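Local coordinates for mannan endo-1,4-beta-mannosidase (Bacillus subtilis, PDB 3CBW), which hydrolyses internal beta-1,4-mannosidic linkages at random in mannan, galactomannan and glucomannan, and takes part in glucomannan degradation, at residues Cys75-Gly80 against Ile91-Asn96; Asp52-Ala57 against Ala71-Asp76; Lys154-Leu159 against Tyr208-Asp213. The protein carries 3 engineered substitutions. One frame throughout, in Å; residues are numbered along the deposited sequence.

How the contacts relate
The three contacts illustrate how a TIM barrel joins a strand to its flanking loops and one outer helix to the next. Contacts 1 and 2 share strand 72-79 and, within it, Cys-75 and Asp-76; their centres lie about 10 Å apart. Contact 2 comes first along the chain, joining the loop ahead of helix 57-66 to the earlier part of the strand, and contact 1 then joins the strand's end to the loop ahead of helix 96-104. Contact 3 follows and pairs helices 143-163 and 194-214. Its centre is about 14 Å from contact 1, which it meets through Lys-154 and Gly-158, and about 20 Å from contact 2. The shared strand ends near His-114, a probable substrate-binding residue.

Contact 1: Cys75-Gly80 against Ile91-Asn96; sequences CDYARG and IDVSCN
The carbonyl oxygen of Tyr-77 is held from two sources on 91-96. Asp-92 N donates to Tyr-77 O over 2.8 Å, while the CA-H of Ile-91 makes a weaker approach, its CA lying 3.3 Å from the same Tyr-77 O. Beyond the backbone, the tyrosine side chain crosses the loop. With CG anti to its carbonyl carbon (chi1 -77°), the ring meets Val-93, whose CG1 sits 3.6 Å from the ring centroid and almost on the normal, a CH-pi contact over one face. The hydroxyl OH of Tyr-77 donates across 2.7 Å to Asn-96 OD1, on a lone pair in the amide plane, although ring and amide are turned 62° apart. Asn-96 ND2 in turn serves Gly-158 O and Glu-161, so the amide links the strand to helix 143-163. At the ring edge lies Cys-95 SG, 3.7 Å from Tyr-77 CE1, and this sulfur closes the disulfide with Cys-75 SG (2.2 Å). The disulfide ties the loop to the middle of strand 72-79 of the TIM barrel; the strand's C-terminal end, where this family places its active site, lies further on. Next along, Asp-76 forms an Asx turn with Ala-78 N through OD1 and binds His-114 ND1 through OD2; His-114 probably binds substrate, and Asp-76 would then be a second-shell residue that orients it. Ala-78 CB packs on Ile-91 CD1 at 3.6 Å. Arg-79, its chain bent twice, lays one guanidinium face over the CB of Asp-92, with CZ 3.6 Å from that Asp-92 CB; its N-H groups go instead to the backbone oxygens of Ser-90 and Asp-89. Asp-92 OD2 accepts from Ser-94 N, an Asx turn, from Ser-94 OG on its syn lone pair, and from Ser-50 OG.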
loop_
_atom_site.group_PDB
_atom_site.type_symbol
_atom_site.label_atom_id
_atom_site.label_comp_id
_atom_site.label_asym_id
_atom_site.label_seq_id
_atom_site.Cartn_x
_atom_site.Cartn_y
_atom_site.Cartn_z
ATOM N N CYS A 75 6.746 -4.994 1.158
ATOM C CA CYS A 75 7.370 -5.775 0.086
ATOM C C CYS A 75 6.501 -5.673 -1.151
ATOM O O CYS A 75 5.290 -5.490 -1.051
ATOM C CB CYS A 75 7.522 -7.251 0.494
ATOM S SG CYS A 75 7.943 -8.462 -0.877
ATOM N N ASP A 76 7.114 -5.796 -2.322
ATOM C CA ASP A 76 6.343 -5.868 -3.559
ATOM C C ASP A 76 6.690 -7.186 -4.228
ATOM O O ASP A 76 7.849 -7.485 -4.490
ATOM C CB ASP A 76 6.649 -4.649 -4.434
ATOM C CG ASP A 76 5.686 -4.491 -5.592
ATOM O OD1 ASP A 76 5.556 -5.423 -6.417
ATOM O OD2 ASP A 76 5.085 -3.393 -5.688
ATOM N N TYR A 77 5.672 -8.005 -4.461
ATOM C CA TYR A 77 5.867 -9.316 -5.057
ATOM C C TYR A 77 6.188 -9.270 -6.556
ATOM O O TYR A 77 6.687 -10.265 -7.111
ATOM C CB TYR A 77 4.584 -10.120 -4.951
ATOM C CG TYR A 77 4.168 -10.751 -3.638
ATOM C CD1 TYR A 77 5.053 -10.962 -2.569
ATOM C CD2 TYR A 77 2.876 -11.242 -3.517
ATOM C CE1 TYR A 77 4.625 -11.620 -1.402
ATOM C CE2 TYR A 77 2.448 -11.907 -2.381
ATOM C CZ TYR A 77 3.317 -12.097 -1.327
ATOM O OH TYR A 77 2.853 -12.779 -0.226
ATOM N N ALA A 78 5.841 -8.175 -7.230
ATOM C CA ALA A 78 5.771 -8.206 -8.690
ATOM C C ALA A 78 6.830 -7.340 -9.343
ATOM O O ALA A 78 6.852 -6.120 -9.169
ATOM C CB ALA A 78 4.382 -7.822 -9.162
ATOM N N ARG A 79 7.715 -7.995 -10.097
ATOM C CA ARG A 79 8.774 -7.323 -10.806
ATOM C C ARG A 79 8.325 -7.183 -12.264
ATOM O O ARG A 79 8.825 -7.865 -13.161
ATOM C CB ARG A 79 10.088 -8.105 -10.679
ATOM C CG ARG A 79 10.682 -8.175 -9.234
ATOM C CD ARG A 79 10.053 -9.245 -8.305
ATOM N NE ARG A 79 9.948 -10.525 -9.000
ATOM C CZ ARG A 79 10.913 -11.442 -9.088
ATOM N NH1 ARG A 79 12.068 -11.296 -8.439
ATOM N NH2 ARG A 79 10.700 -12.537 -9.807
ATOM N N GLY A 80 7.386 -6.270 -12.492
ATOM C CA GLY A 80 6.629 -6.237 -13.750
ATOM C C GLY A 80 7.357 -5.723 -14.979
ATOM O O GLY A 80 6.780 -5.708 -16.065
ATOM N N ILE A 91 6.259 -12.688 -10.561
ATOM C CA ILE A 91 5.849 -12.726 -9.161
ATOM C C ILE A 91 6.818 -13.581 -8.351
ATOM O O ILE A 91 7.113 -14.712 -8.731
ATOM C CB ILE A 91 4.427 -13.330 -9.031
ATOM C CG1 ILE A 91 3.401 -12.588 -9.906
ATOM C CG2 ILE A 91 3.990 -13.424 -7.570
ATOM C CD1 ILE A 91 3.157 -11.157 -9.512
ATOM N N ASP A 92 7.293 -13.046 -7.232
ATOM C CA ASP A 92 8.114 -13.797 -6.271
ATOM C C ASP A 92 7.596 -13.479 -4.874
ATOM O O ASP A 92 7.313 -12.324 -4.580
ATOM C CB ASP A 92 9.593 -13.402 -6.415
ATOM C CG ASP A 92 10.519 -14.214 -5.516
ATOM O OD1 ASP A 92 11.213 -15.120 -6.034
ATOM O OD2 ASP A 92 10.580 -13.945 -4.292
ATOM N N VAL A 93 7.470 -14.495 -4.026
ATOM C CA VAL A 93 6.869 -14.312 -2.703
ATOM C C VAL A 93 7.822 -14.663 -1.556
ATOM O O VAL A 93 7.404 -14.781 -0.406
ATOM C CB VAL A 93 5.528 -15.076 -2.563
ATOM C CG1 VAL A 93 4.581 -14.702 -3.683
ATOM C CG2 VAL A 93 5.749 -16.602 -2.537
ATOM N N SER A 94 9.109 -14.774 -1.862
ATOM C CA SER A 94 10.104 -15.186 -0.864
ATOM C C SER A 94 10.287 -14.204 0.300
ATOM O O SER A 94 10.857 -14.584 1.322
ATOM C CB SER A 94 11.449 -15.494 -1.526
ATOM O OG SER A 94 12.039 -14.339 -2.082
ATOM N N CYS A 95 9.819 -12.964 0.153
ATOM C CA CYS A 95 9.857 -11.993 1.249
ATOM C C CYS A 95 8.897 -12.363 2.385
ATOM O O CYS A 95 8.967 -11.779 3.457
ATOM C CB CYS A 95 9.532 -10.592 0.735
ATOM S SG CYS A 95 7.835 -10.404 0.048
ATOM N N ASN A 96 8.011 -13.333 2.156
ATOM C CA ASN A 96 6.996 -13.713 3.143
ATOM C C ASN A 96 7.539 -13.999 4.532
ATOM O O ASN A 96 6.975 -13.544 5.516
ATOM C CB ASN A 96 6.217 -14.933 2.680
ATOM C CG ASN A 96 5.062 -14.587 1.768
ATOM O OD1 ASN A 96 4.729 -13.425 1.566
ATOM N ND2 ASN A 96 4.423 -15.614 1.232
#

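Contact 2: Asp52-Ala57 against Ala71-Asp76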
loop_
_atom_site.group_PDB
_atom_site.type_symbol
_atom_site.label_atom_id
_atom_site.label_comp_id
_atom_site.label_asym_id
_atom_site.label_seq_id
_atom_site.Cartn_x
_atom_site.Cartn_y
_atom_site.Cartn_z
ATOM N N ASP A 52 15.011 -9.598 -5.235
ATOM C CA ASP A 52 15.531 -8.622 -6.176
ATOM C C ASP A 52 16.209 -7.561 -5.334
ATOM O O ASP A 52 17.444 -7.451 -5.334
ATOM C CB ASP A 52 14.407 -8.039 -7.058
ATOM C CG ASP A 52 14.871 -6.868 -7.901
ATOM O OD1 ASP A 52 16.078 -6.766 -8.212
ATOM O OD2 ASP A 52 14.021 -6.026 -8.243
ATOM N N THR A 53 15.411 -6.785 -4.601
ATOM C CA THR A 53 15.958 -5.778 -3.702
ATOM C C THR A 53 15.412 -5.891 -2.277
ATOM O O THR A 53 15.925 -5.229 -1.377
ATOM C CB THR A 53 15.685 -4.350 -4.199
ATOM O OG1 THR A 53 14.266 -4.145 -4.309
ATOM C CG2 THR A 53 16.373 -4.091 -5.545
ATOM N N PHE A 54 14.376 -6.703 -2.059
ATOM C CA PHE A 54 13.821 -6.823 -0.715
ATOM C C PHE A 54 14.867 -7.353 0.260
ATOM O O PHE A 54 15.549 -8.337 -0.026
ATOM C CB PHE A 54 12.606 -7.738 -0.638
ATOM C CG PHE A 54 12.040 -7.806 0.748
ATOM C CD1 PHE A 54 11.157 -6.831 1.190
ATOM C CD2 PHE A 54 12.460 -8.788 1.649
ATOM C CE1 PHE A 54 10.667 -6.860 2.488
ATOM C CE2 PHE A 54 11.971 -8.821 2.950
ATOM C CZ PHE A 54 11.076 -7.860 3.364
ATOM N N SER A 55 14.964 -6.716 1.419
ATOM C CA SER A 55 15.792 -7.233 2.495
ATOM C C SER A 55 15.423 -6.483 3.755
ATOM O O SER A 55 14.584 -5.583 3.730
ATOM C CB SER A 55 17.266 -7.020 2.176
ATOM O OG SER A 55 17.570 -5.649 2.245
ATOM N N MET A 56 16.070 -6.831 4.857
ATOM C CA MET A 56 15.872 -6.103 6.100
ATOM C C MET A 56 16.778 -4.888 6.214
ATOM O O MET A 56 16.718 -4.179 7.212
ATOM C CB MET A 56 16.058 -7.041 7.293
ATOM C CG MET A 56 15.049 -8.202 7.302
ATOM S SD MET A 56 13.286 -7.725 7.060
ATOM C CE MET A 56 13.077 -6.653 8.459
ATOM N N ALA A 57 17.578 -4.625 5.174
ATOM C CA ALA A 57 18.547 -3.530 5.218
ATOM C C ALA A 57 17.901 -2.172 5.475
ATOM O O ALA A 57 18.405 -1.375 6.260
ATOM C CB ALA A 57 19.394 -3.480 3.933
ATOM N N ALA A 71 7.089 0.875 11.975
ATOM C CA ALA A 71 5.989 -0.005 12.360
ATOM C C ALA A 71 5.532 -0.903 11.207
ATOM O O ALA A 71 5.224 -2.082 11.417
ATOM C CB ALA A 71 4.826 0.790 12.927
ATOM N N ILE A 72 5.489 -0.347 9.995
ATOM C CA ILE A 72 5.062 -1.068 8.810
ATOM C C ILE A 72 6.254 -1.334 7.898
ATOM O O ILE A 72 7.095 -0.451 7.684
ATOM C CB ILE A 72 4.001 -0.249 8.054
ATOM C CG1 ILE A 72 2.753 -0.101 8.929
ATOM C CG2 ILE A 72 3.665 -0.897 6.695
ATOM C CD1 ILE A 72 1.804 0.968 8.450
ATOM N N TYR A 73 6.348 -2.565 7.386
ATOM C CA TYR A 73 7.418 -2.900 6.448
ATOM C C TYR A 73 6.801 -3.456 5.183
ATOM O O TYR A 73 5.969 -4.366 5.235
ATOM C CB TYR A 73 8.412 -3.876 7.057
ATOM C CG TYR A 73 9.804 -3.749 6.486
ATOM C CD1 TYR A 73 10.495 -2.543 6.544
ATOM C CD2 TYR A 73 10.457 -4.849 5.924
ATOM C CE1 TYR A 73 11.789 -2.423 6.033
ATOM C CE2 TYR A 73 11.762 -4.736 5.417
ATOM C CZ TYR A 73 12.418 -3.527 5.492
ATOM O OH TYR A 73 13.712 -3.391 5.023
ATOM N N GLY A 74 7.200 -2.880 4.049
ATOM C CA GLY A 74 6.598 -3.227 2.782
ATOM C C GLY A 74 7.434 -4.136 1.913
ATOM O O GLY A 74 8.669 -4.046 1.901
ATOM N N CYS A 75 6.746 -4.994 1.158
ATOM C CA CYS A 75 7.370 -5.775 0.086
ATOM C C CYS A 75 6.501 -5.673 -1.151
ATOM O O CYS A 75 5.290 -5.490 -1.051
ATOM C CB CYS A 75 7.522 -7.251 0.494
ATOM S SG CYS A 75 7.943 -8.462 -0.877
ATOM N N ASP A 76 7.114 -5.796 -2.322
ATOM C CA ASP A 76 6.343 -5.868 -3.559
ATOM C C ASP A 76 6.690 -7.186 -4.228
ATOM O O ASP A 76 7.849 -7.485 -4.490
ATOM C CB ASP A 76 6.649 -4.649 -4.434
ATOM C CG ASP A 76 5.686 -4.491 -5.592
ATOM O OD1 ASP A 76 5.556 -5.423 -6.417
ATOM O OD2 ASP A 76 5.085 -3.393 -5.688
#
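Phe-54 and Tyr-73 form the apolar centre, their rings meeting obliquely with planes at 66° and with Phe-54 CE1 3.8 Å from Tyr-73 CE2. Phe-54 enters with CG anti to the backbone N (chi1 -178°), which carries its ring from the loop toward the strand. There Phe-54 CD1 rests 3.7 Å from Cys-75 CB, and the half-cystine sulfur lies obliquely near the same ring, a sulfur-aromatic contact that brings the disulfide into this packing. The ring edge also faces a backbone oxygen: Gly-74 O lies close to the ring plane, 3.5 Å from Phe-54 CE1. On the tyrosine, Met-56 folds back through two bends so that its SD comes within 3.7 Å of Tyr-73 CE2, an oblique Met-aromatic contact; Tyr-102 of helix 96-104 lies against the tyrosine ring with planes nearly parallel. The two segments belong to one beta-alpha-beta crossover of the TIM barrel, in which strand 41-49 is followed by this loop, helix 57-66 and the neighbouring parallel strand 72-79. Tyr-73 therefore reaches from the second strand back to the start of the connecting helix. At the polar edge its hydroxyl OH donates to Ser-55 O over 2.7 Å, on a lone pair in the carbonyl plane with a C=O...donor angle of 144°. The same hydroxyl is paired with Ala-59 N, so it joins a loop carbonyl to an amide in the first turn of helix 57-66. With a phenylalanine here, Ser-55 O and Ala-59 N would probably both lose their shared hydroxyl partner. Next to this pair, Ser-55 OG accepts from Ala-57 N over 3.1 Å, capping the turn that leads into the helix.

Contact 3: Lys154-Leu159 against Tyr208-Asp213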
loop_
_atom_site.group_PDB
_atom_site.type_symbol
_atom_site.label_atom_id
_atom_site.label_comp_id
_atom_site.label_asym_id
_atom_site.label_seq_id
_atom_site.Cartn_x
_atom_site.Cartn_y
_atom_site.Cartn_z
ATOM N N LYS A 154 -0.685 -16.977 -8.345
ATOM C CA LYS A 154 0.604 -17.070 -7.680
ATOM C C LYS A 154 0.690 -16.102 -6.494
ATOM O O LYS A 154 1.243 -16.436 -5.453
ATOM C CB LYS A 154 1.740 -16.834 -8.680
ATOM C CG LYS A 154 3.092 -17.251 -8.157
ATOM C CD LYS A 154 4.169 -17.142 -9.220
ATOM C CE LYS A 154 5.509 -17.511 -8.630
ATOM N NZ LYS A 154 6.610 -17.268 -9.615
ATOM N N ILE A 155 0.137 -14.905 -6.666
ATOM C CA ILE A 155 0.044 -13.921 -5.585
ATOM C C ILE A 155 -0.745 -14.507 -4.412
ATOM O O ILE A 155 -0.303 -14.445 -3.258
ATOM C CB ILE A 155 -0.595 -12.596 -6.086
ATOM C CG1 ILE A 155 0.372 -11.881 -7.038
ATOM C CG2 ILE A 155 -0.959 -11.693 -4.904
ATOM C CD1 ILE A 155 -0.314 -10.897 -7.961
ATOM N N ALA A 156 -1.895 -15.106 -4.716
ATOM C CA ALA A 156 -2.737 -15.691 -3.677
ATOM C C ALA A 156 -2.028 -16.826 -2.953
ATOM O O ALA A 156 -2.155 -16.950 -1.742
ATOM C CB ALA A 156 -4.049 -16.173 -4.254
ATOM N N ASP A 157 -1.257 -17.638 -3.682
ATOM C CA ASP A 157 -0.479 -18.707 -3.039
ATOM C C ASP A 157 0.472 -18.096 -2.011
ATOM O O ASP A 157 0.640 -18.621 -0.911
ATOM C CB ASP A 157 0.333 -19.504 -4.064
ATOM C CG ASP A 157 -0.523 -20.367 -4.990
ATOM O OD1 ASP A 157 -1.739 -20.539 -4.770
ATOM O OD2 ASP A 157 0.065 -20.895 -5.964
ATOM N N GLY A 158 1.098 -16.975 -2.366
ATOM C CA GLY A 158 1.982 -16.284 -1.432
ATOM C C GLY A 158 1.217 -15.734 -0.244
ATOM O O GLY A 158 1.631 -15.898 0.899
ATOM N N LEU A 159 0.091 -15.088 -0.504
ATOM C CA LEU A 159 -0.697 -14.506 0.588
ATOM C C LEU A 159 -1.202 -15.569 1.571
ATOM O O LEU A 159 -1.258 -15.339 2.790
ATOM C CB LEU A 159 -1.842 -13.641 0.060
ATOM C CG LEU A 159 -1.394 -12.410 -0.738
ATOM C CD1 LEU A 159 -2.584 -11.730 -1.369
ATOM C CD2 LEU A 159 -0.626 -11.435 0.119
ATOM N N TYR A 208 -10.356 -8.107 -5.884
ATOM C CA TYR A 208 -10.992 -8.288 -4.576
ATOM C C TYR A 208 -11.713 -9.646 -4.519
ATOM O O TYR A 208 -11.551 -10.402 -3.557
ATOM C CB TYR A 208 -11.957 -7.134 -4.249
ATOM C CG TYR A 208 -12.642 -7.354 -2.919
ATOM C CD1 TYR A 208 -12.087 -6.876 -1.731
ATOM C CD2 TYR A 208 -13.830 -8.097 -2.838
ATOM C CE1 TYR A 208 -12.706 -7.105 -0.503
ATOM C CE2 TYR A 208 -14.443 -8.348 -1.610
ATOM C CZ TYR A 208 -13.879 -7.834 -0.452
ATOM O OH TYR A 208 -14.473 -8.070 0.776
ATOM N N HIS A 209 -12.501 -9.956 -5.546
ATOM C CA HIS A 209 -13.257 -11.209 -5.554
ATOM C C HIS A 209 -12.369 -12.421 -5.713
ATOM O O HIS A 209 -12.635 -13.454 -5.092
ATOM C CB HIS A 209 -14.350 -11.174 -6.618
ATOM C CG HIS A 209 -15.436 -10.213 -6.289
ATOM N ND1 HIS A 209 -15.934 -9.298 -7.192
ATOM C CD2 HIS A 209 -16.099 -10.004 -5.130
ATOM C CE1 HIS A 209 -16.868 -8.574 -6.603
ATOM N NE2 HIS A 209 -16.990 -8.982 -5.352
ATOM N N TYR A 210 -11.306 -12.311 -6.499
ATOM C CA TYR A 210 -10.387 -13.425 -6.635
ATOM C C TYR A 210 -9.756 -13.737 -5.279
ATOM O O TYR A 210 -9.715 -14.891 -4.843
ATOM C CB TYR A 210 -9.299 -13.099 -7.659
ATOM C CG TYR A 210 -8.479 -14.299 -8.059
ATOM C CD1 TYR A 210 -8.793 -15.008 -9.216
ATOM C CD2 TYR A 210 -7.395 -14.733 -7.291
ATOM C CE1 TYR A 210 -8.063 -16.114 -9.607
ATOM C CE2 TYR A 210 -6.644 -15.856 -7.674
ATOM C CZ TYR A 210 -6.996 -16.541 -8.842
ATOM O OH TYR A 210 -6.294 -17.646 -9.273
ATOM N N MET A 211 -9.236 -12.711 -4.607
ATOM C CA MET A 211 -8.533 -12.939 -3.347
ATOM C C MET A 211 -9.480 -13.362 -2.231
ATOM O O MET A 211 -9.176 -14.271 -1.470
ATOM C CB MET A 211 -7.758 -11.686 -2.931
ATOM C CG MET A 211 -6.613 -11.301 -3.877
ATOM S SD MET A 211 -5.345 -12.632 -4.255
ATOM C CE MET A 211 -4.648 -11.898 -5.801
ATOM N N THR A 212 -10.616 -12.685 -2.124
ATOM C CA THR A 212 -11.522 -12.875 -1.001
ATOM C C THR A 212 -12.393 -14.116 -1.188
ATOM O O THR A 212 -12.506 -14.941 -0.280
ATOM C CB THR A 212 -12.386 -11.614 -0.807
ATOM O OG1 THR A 212 -11.523 -10.480 -0.673
ATOM C CG2 THR A 212 -13.272 -11.726 0.413
ATOM N N ASP A 213 -13.000 -14.250 -2.364
ATOM C CA ASP A 213 -13.978 -15.319 -2.569
ATOM C C ASP A 213 -13.337 -16.558 -3.179
ATOM O O ASP A 213 -13.376 -17.625 -2.574
ATOM C CB ASP A 213 -15.145 -14.795 -3.400
ATOM C CG ASP A 213 -15.901 -13.696 -2.685
ATOM O OD1 ASP A 213 -16.016 -13.761 -1.437
ATOM O OD2 ASP A 213 -16.376 -12.769 -3.366
#
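Helix segments 154-159 and 208-213 run in broadly the same direction, their axes 38° apart and 10.6 Å from each other at closest approach, with Ala-156 and Met-211 as the nearest backbone positions. Met-211 carries most of the contact. Its CG stands anti to the carbonyl carbon and the chain bends at chi2 (-54°), which brings the thioether across to the facing helix. SD then lies 3.8 Å from Ala-156 CB, while the terminal CE of Met-211 meets Ile-155 CG2, also at 3.8 Å. Leu-159 flanks the sulfur more loosely, its CD1 4.1 Å from Met-211 SD. Both branched side chains cross the methionine at about a right angle. The small Ala-156 also faces the edge of the Tyr-210 ring, with Ala-156 CB 4.3 Å from Tyr-210 CE2, and that ring continues onto Leu-152 and Ser-153 one turn earlier. The second helix widens into a pi-type turn at 210-213 without breaking. Inward, Met-211 touches Leu-220 and Trp-222 of strand 220-224, and Ile-155 touches Leu-113 of strand 108-114. This is the side-by-side packing of helices in the outer layer of a TIM barrel, resting on the parallel strands inside.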